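Local coordinates for protein DyP-type peroxidase (Pleurotus ostreatus PC15, PDB 6FSK) that is a fungal dye-decolorizing peroxidase that carries heme b and probably uses hydrogen peroxide to oxidise its substrates, Mn(II) among them, at residues F24-T29 with A164-V169; S80-Q85 with L129-G134. The protein carries 1 engineered substitution. One frame throughout, in Å; residues are numbered along the deposited sequence. Where two conformers were deposited one is given.

Contact 1: F24-T29 with A164-V169; sequences FFFDVT and ASISEV
F24 crosses to I166 and E168 at one end of an antiparallel strand pair, 24-28 against 166-169, which joins the first and last strands of a ferredoxin-like domain (strand order 4-1-3-2). With its CG anti to the backbone N (chi1 178°), F24 carries its ring over the neighbouring strand. There CE1 lies 3.6 Å from E168 CB, while I166 CD1 meets the ring edge near its plane. E168 thus lays its methylene stem and its carboxylate oxygen OE1 against the phenyl, while OE2 is hydrogen-bonded to H171 ND1.

The F25 ring leads off from strand 166-169, meeting F128 edge-to-face and F242 with the planes at about 45°. F25 joins this contact chiefly through its carbonyl: V169 N donates to F25 O at 2.8 Å. F26 reaches I166, its CD1 3.7 Å from I166 CG2; F34 of helix 31-41 touches both, so large apolar residues suit these positions. The backbone of F26 adds a CA-H...O contact to S167 O.

D27 forms the hydrogen-bonded pair with S167, its N donating to S167 O and its O accepting from S167 N, the latter at 2.8 Å. Its carboxylate passes V169, OD2 lying 3.4 Å from the methyl CG2. V28 pairs with I166 without hydrogen bonds, on the same face, and turns its branched side chain to F34. At T29 the strand has ended, yet its N still reaches S165 O at 2.9 Å. The threonine is amphipathic enough for this exposed margin: its methyl CG2 rests 4.0 Å from S167 CB.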
loop_
_atom_site.group_PDB
_atom_site.type_symbol
_atom_site.label_atom_id
_atom_site.label_comp_id
_atom_site.label_asym_id
_atom_site.label_seq_id
_atom_site.Cartn_x
_atom_site.Cartn_y
_atom_site.Cartn_z
ATOM N N PHE A 24 -16.066 -1.000 -5.067
ATOM C CA PHE A 24 -17.038 -0.709 -6.099
ATOM C C PHE A 24 -16.705 0.652 -6.745
ATOM O O PHE A 24 -16.864 1.748 -6.142
ATOM C CB PHE A 24 -18.441 -0.715 -5.498
ATOM C CG PHE A 24 -19.552 -0.392 -6.442
ATOM C CD1 PHE A 24 -20.061 -1.451 -7.222
ATOM C CD2 PHE A 24 -20.056 0.915 -6.597
ATOM C CE1 PHE A 24 -21.127 -1.188 -8.121
ATOM C CE2 PHE A 24 -21.125 1.179 -7.519
ATOM C CZ PHE A 24 -21.614 0.126 -8.251
ATOM N N PHE A 25 -16.214 0.611 -7.984
ATOM C CA PHE A 25 -15.766 1.800 -8.703
ATOM C C PHE A 25 -16.893 2.337 -9.600
ATOM O O PHE A 25 -17.514 1.572 -10.325
ATOM C CB PHE A 25 -14.533 1.503 -9.547
ATOM C CG PHE A 25 -13.371 0.991 -8.745
ATOM C CD1 PHE A 25 -12.551 1.897 -8.126
ATOM C CD2 PHE A 25 -13.070 -0.341 -8.635
ATOM C CE1 PHE A 25 -11.430 1.463 -7.379
ATOM C CE2 PHE A 25 -11.974 -0.772 -7.860
ATOM C CZ PHE A 25 -11.189 0.131 -7.227
ATOM N N PHE A 26 -17.195 3.626 -9.471
ATOM C CA PHE A 26 -18.379 4.184 -10.097
ATOM C C PHE A 26 -18.091 5.466 -10.810
ATOM O O PHE A 26 -17.061 6.194 -10.591
ATOM C CB PHE A 26 -19.479 4.361 -9.052
ATOM C CG PHE A 26 -19.179 5.434 -8.023
ATOM C CD1 PHE A 26 -19.543 6.734 -8.213
ATOM C CD2 PHE A 26 -18.606 5.103 -6.827
ATOM C CE1 PHE A 26 -19.288 7.679 -7.248
ATOM C CE2 PHE A 26 -18.330 6.023 -5.873
ATOM C CZ PHE A 26 -18.673 7.319 -6.077
ATOM N N ASP A 27 -19.035 5.813 -11.709
ATOM C CA ASP A 27 -19.145 7.133 -12.328
ATOM C C ASP A 27 -20.478 7.730 -11.856
ATOM O O ASP A 27 -21.428 7.027 -11.536
ATOM C CB ASP A 27 -19.174 7.113 -13.806
ATOM C CG ASP A 27 -17.912 6.733 -14.416
ATOM O OD1 ASP A 27 -16.797 7.064 -13.877
ATOM O OD2 ASP A 27 -17.979 6.052 -15.508
ATOM N N VAL A 28 -20.443 9.055 -11.653
ATOM C CA VAL A 28 -21.625 9.871 -11.333
ATOM C C VAL A 28 -22.306 10.180 -12.631
ATOM O O VAL A 28 -21.694 10.776 -13.508
ATOM C CB VAL A 28 -21.230 11.192 -10.625
ATOM C CG1 VAL A 28 -22.521 11.998 -10.335
ATOM C CG2 VAL A 28 -20.556 10.872 -9.282
ATOM N N THR A 29 -23.588 9.794 -12.750
ATOM C CA THR A 29 -24.357 10.045 -13.978
ATOM C C THR A 29 -25.364 11.226 -13.867
ATOM O O THR A 29 -25.725 11.798 -14.901
ATOM C CB THR A 29 -25.074 8.772 -14.483
ATOM O OG1 THR A 29 -25.905 8.251 -13.470
ATOM C CG2 THR A 29 -24.063 7.682 -14.862
ATOM N N ALA A 164 -30.946 5.649 -11.610
ATOM C CA ALA A 164 -29.615 5.608 -10.979
ATOM C C ALA A 164 -28.986 6.981 -10.985
ATOM O O ALA A 164 -28.994 7.662 -12.002
ATOM C CB ALA A 164 -28.732 4.657 -11.779
ATOM N N SER A 165 -28.197 7.251 -9.931
ATOM C CA SER A 165 -27.339 8.411 -10.016
ATOM C C SER A 165 -25.858 8.112 -10.183
ATOM O O SER A 165 -25.071 9.009 -10.383
ATOM C CB SER A 165 -27.503 9.280 -8.764
ATOM O OG SER A 165 -27.158 8.562 -7.623
ATOM N N ILE A 166 -25.521 6.825 -10.105
ATOM C CA ILE A 166 -24.159 6.415 -10.460
ATOM C C ILE A 166 -24.256 5.170 -11.333
ATOM O O ILE A 166 -25.276 4.446 -11.294
ATOM C CB ILE A 166 -23.329 6.090 -9.200
ATOM C CG1 ILE A 166 -23.795 4.829 -8.415
ATOM C CG2 ILE A 166 -23.218 7.322 -8.276
ATOM C CD1 ILE A 166 -23.141 4.507 -7.105
ATOM N N SER A 167 -23.129 4.820 -11.947
ATOM C CA SER A 167 -23.052 3.541 -12.629
ATOM C C SER A 167 -21.772 2.830 -12.283
ATOM O O SER A 167 -20.765 3.501 -11.979
ATOM C CB SER A 167 -23.119 3.908 -14.065
ATOM O OG SER A 167 -22.251 3.285 -14.914
ATOM N N GLU A 168 -21.842 1.514 -12.264
ATOM C CA GLU A 168 -20.676 0.671 -11.972
ATOM C C GLU A 168 -19.713 0.738 -13.152
ATOM O O GLU A 168 -20.098 0.480 -14.314
ATOM C CB GLU A 168 -21.087 -0.780 -11.691
ATOM C CG GLU A 168 -19.815 -1.627 -11.493
ATOM C CD GLU A 168 -20.117 -3.109 -11.126
ATOM O OE1 GLU A 168 -21.280 -3.549 -10.958
ATOM O OE2 GLU A 168 -19.129 -3.841 -10.976
ATOM N N VAL A 169 -18.433 1.054 -12.873
ATOM C CA VAL A 169 -17.349 0.901 -13.823
ATOM C C VAL A 169 -16.894 -0.570 -13.740
ATOM O O VAL A 169 -16.731 -1.248 -14.762
ATOM C CB VAL A 169 -16.199 1.915 -13.598
ATOM C CG1 VAL A 169 -15.047 1.557 -14.538
ATOM C CG2 VAL A 169 -16.728 3.347 -13.869
#

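Contact 2: S80-Q85 with L129-G134; sequences SHLGLQ and LKDIHG
The backbones of G83 and H133 come together with their CA atoms 3.7 Å apart, where the first turn of helix 81-86 meets the loop leading into strand 134-140. Two motifs coincide here: S80 is the N-cap of the helix, and H133 with G134 forms a classic beta bulge opposite F26 of the adjoining strand. Just before helix 81-86, S80 N donates to H133 O at 3.0 Å, approaching from above the carbonyl plane rather than along a lone pair.

Serine suits the cap because its short hydroxyl can both accept and donate. S80 OG accepts from G83 N (3.0 Å), capping the first turn of the helix, and gives its own proton to I132 O at 2.7 Å, in the carbonyl plane and on a lone pair. A chi1 of 70° places OG between the backbone N and the carbonyl carbon, from where it serves both bonds. The hydroxyl of this buried serine is thus held by two hydrogen bonds, one to its own helix and one to the loop.

G83, with no CB to collide with the H133 carbonyl oxygen, lets the helix backbone come right up to the loop: its CA makes a CH...O contact with H133 O at 3.4 Å. The H133 ring lies beside the same turn, obliquely to G83 CA and L82 O, while its ND1 bonds V28 N. That use of ND1 as acceptor is consistent with the imidazole proton being on NE2, and it ties the ring to strand 20-28.

L82 takes the partly exposed flank. D131 directs its carboxylate to a salt bridge with R103, and L82 crosses its side chain at about a right angle, the methyl CD1 lying 3.9 Å from D131 CG.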
loop_
_atom_site.group_PDB
_atom_site.type_symbol
_atom_site.label_atom_id
_atom_site.label_comp_id
_atom_site.label_asym_id
_atom_site.label_seq_id
_atom_site.Cartn_x
_atom_site.Cartn_y
_atom_site.Cartn_z
ATOM N N SER A 80 -12.140 10.543 -6.939
ATOM C CA SER A 80 -11.020 10.941 -7.741
ATOM C C SER A 80 -11.093 12.392 -8.174
ATOM O O SER A 80 -12.104 13.039 -8.019
ATOM C CB SER A 80 -10.955 10.074 -9.020
ATOM O OG SER A 80 -12.069 10.448 -9.882
ATOM N N HIS A 81 -10.026 12.874 -8.802
ATOM C CA HIS A 81 -10.037 14.244 -9.299
ATOM C C HIS A 81 -11.074 14.400 -10.369
ATOM O O HIS A 81 -11.827 15.359 -10.350
ATOM C CB HIS A 81 -8.696 14.618 -9.805
ATOM C CG HIS A 81 -8.686 15.959 -10.495
ATOM N ND1 HIS A 81 -8.733 17.153 -9.815
ATOM C CD2 HIS A 81 -8.686 16.261 -11.799
ATOM C CE1 HIS A 81 -8.710 18.157 -10.682
ATOM N NE2 HIS A 81 -8.656 17.644 -11.895
ATOM N N LEU A 82 -11.195 13.386 -11.202
ATOM C CA LEU A 82 -12.258 13.441 -12.214
ATOM C C LEU A 82 -13.612 13.508 -11.555
ATOM O O LEU A 82 -14.575 14.146 -12.063
ATOM C CB LEU A 82 -12.172 12.221 -13.119
ATOM C CG LEU A 82 -10.931 12.193 -14.008
ATOM C CD1 LEU A 82 -10.640 10.794 -14.490
ATOM C CD2 LEU A 82 -11.034 13.159 -15.177
ATOM N N GLY A 83 -13.828 12.786 -10.499
ATOM C CA GLY A 83 -15.092 12.831 -9.829
ATOM C C GLY A 83 -15.405 14.160 -9.149
ATOM O O GLY A 83 -16.550 14.655 -9.187
ATOM N N LEU A 84 -14.394 14.734 -8.521
ATOM C CA LEU A 84 -14.523 16.091 -7.989
ATOM C C LEU A 84 -14.929 17.056 -9.065
ATOM O O LEU A 84 -15.890 17.822 -8.863
ATOM C CB LEU A 84 -13.244 16.561 -7.255
ATOM C CG LEU A 84 -12.912 15.699 -5.987
ATOM C CD1 LEU A 84 -11.619 16.336 -5.449
ATOM C CD2 LEU A 84 -13.984 15.623 -4.974
ATOM N N GLN A 85 -14.230 17.018 -10.183
ATOM C CA GLN A 85 -14.599 17.881 -11.325
ATOM C C GLN A 85 -16.059 17.643 -11.764
ATOM O O GLN A 85 -16.848 18.620 -12.011
ATOM C CB GLN A 85 -13.685 17.640 -12.470
ATOM C CG GLN A 85 -12.202 18.042 -12.243
ATOM C CD GLN A 85 -11.875 19.511 -12.516
ATOM O OE1 GLN A 85 -11.779 20.353 -11.596
ATOM N NE2 GLN A 85 -11.685 19.822 -13.788
ATOM N N LEU A 129 -9.190 1.720 -17.591
ATOM C CA LEU A 129 -8.871 2.684 -18.590
ATOM C C LEU A 129 -9.997 3.659 -18.746
ATOM O O LEU A 129 -9.815 4.681 -19.381
ATOM C CB LEU A 129 -8.451 1.996 -19.902
ATOM C CG LEU A 129 -7.202 1.176 -19.836
ATOM C CD1 LEU A 129 -6.960 0.605 -21.227
ATOM C CD2 LEU A 129 -6.047 2.037 -19.401
ATOM N N LYS A 130 -11.146 3.415 -18.163
ATOM C CA LYS A 130 -12.250 4.385 -18.176
ATOM C C LYS A 130 -12.104 5.400 -17.109
ATOM O O LYS A 130 -11.429 5.170 -16.096
ATOM C CB LYS A 130 -13.597 3.710 -18.032
ATOM C CG LYS A 130 -13.868 2.660 -19.063
ATOM C CD LYS A 130 -15.317 2.168 -19.056
ATOM C CE LYS A 130 -15.639 1.410 -20.367
ATOM N NZ LYS A 130 -14.558 0.393 -20.762
ATOM N N ASP A 131 -12.752 6.544 -17.254
ATOM C CA ASP A 131 -12.787 7.521 -16.177
ATOM C C ASP A 131 -13.605 6.926 -15.025
ATOM O O ASP A 131 -14.738 6.430 -15.155
ATOM C CB ASP A 131 -13.542 8.802 -16.621
ATOM C CG ASP A 131 -12.760 9.705 -17.599
ATOM O OD1 ASP A 131 -11.688 9.403 -18.062
ATOM O OD2 ASP A 131 -13.346 10.801 -17.892
ATOM N N ILE A 132 -12.984 6.965 -13.852
ATOM C CA ILE A 132 -13.613 6.517 -12.599
ATOM C C ILE A 132 -13.748 7.754 -11.727
ATOM O O ILE A 132 -12.758 8.475 -11.532
ATOM C CB ILE A 132 -12.771 5.441 -11.885
ATOM C CG1 ILE A 132 -12.778 4.197 -12.775
ATOM C CG2 ILE A 132 -13.294 5.204 -10.490
ATOM C CD1 ILE A 132 -11.801 3.125 -12.344
ATOM N N HIS A 133 -14.936 7.997 -11.181
ATOM C CA HIS A 133 -15.211 9.198 -10.341
ATOM C C HIS A 133 -15.069 8.952 -8.830
ATOM O O HIS A 133 -14.786 9.894 -8.115
ATOM C CB HIS A 133 -16.618 9.698 -10.646
ATOM C CG HIS A 133 -16.750 10.254 -12.010
ATOM N ND1 HIS A 133 -17.986 10.433 -12.609
ATOM C CD2 HIS A 133 -15.836 10.586 -12.938
ATOM C CE1 HIS A 133 -17.800 10.925 -13.817
ATOM N NE2 HIS A 133 -16.513 11.037 -14.047
ATOM N N GLY A 134 -15.242 7.716 -8.379
ATOM C CA GLY A 134 -15.115 7.364 -6.998
ATOM C C GLY A 134 -15.118 5.897 -6.770
ATOM O O GLY A 134 -15.314 5.107 -7.712
#

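Both contacts belong to the ferredoxin-like domain and share strand 20-28 as a neighbour. Contact 1 fastens that strand to 166-175, at the outer edge of the sheet, whereas contact 2 works on its other side, where the bulged start of strand 134-140 meets the N-cap of helix 81-86. They touch directly: F26 O lies 2.8 Å from H133 N, a probable hydrogen bond. Each is partly buried, but contact 1 spreads regular strand bonds between an apolar, helix-facing side and a more polar one. Contact 2 is smaller and rests largely on the amide and hydroxyl of one serine, a glycine and two loop carbonyls, as befits a strand-to-helix junction.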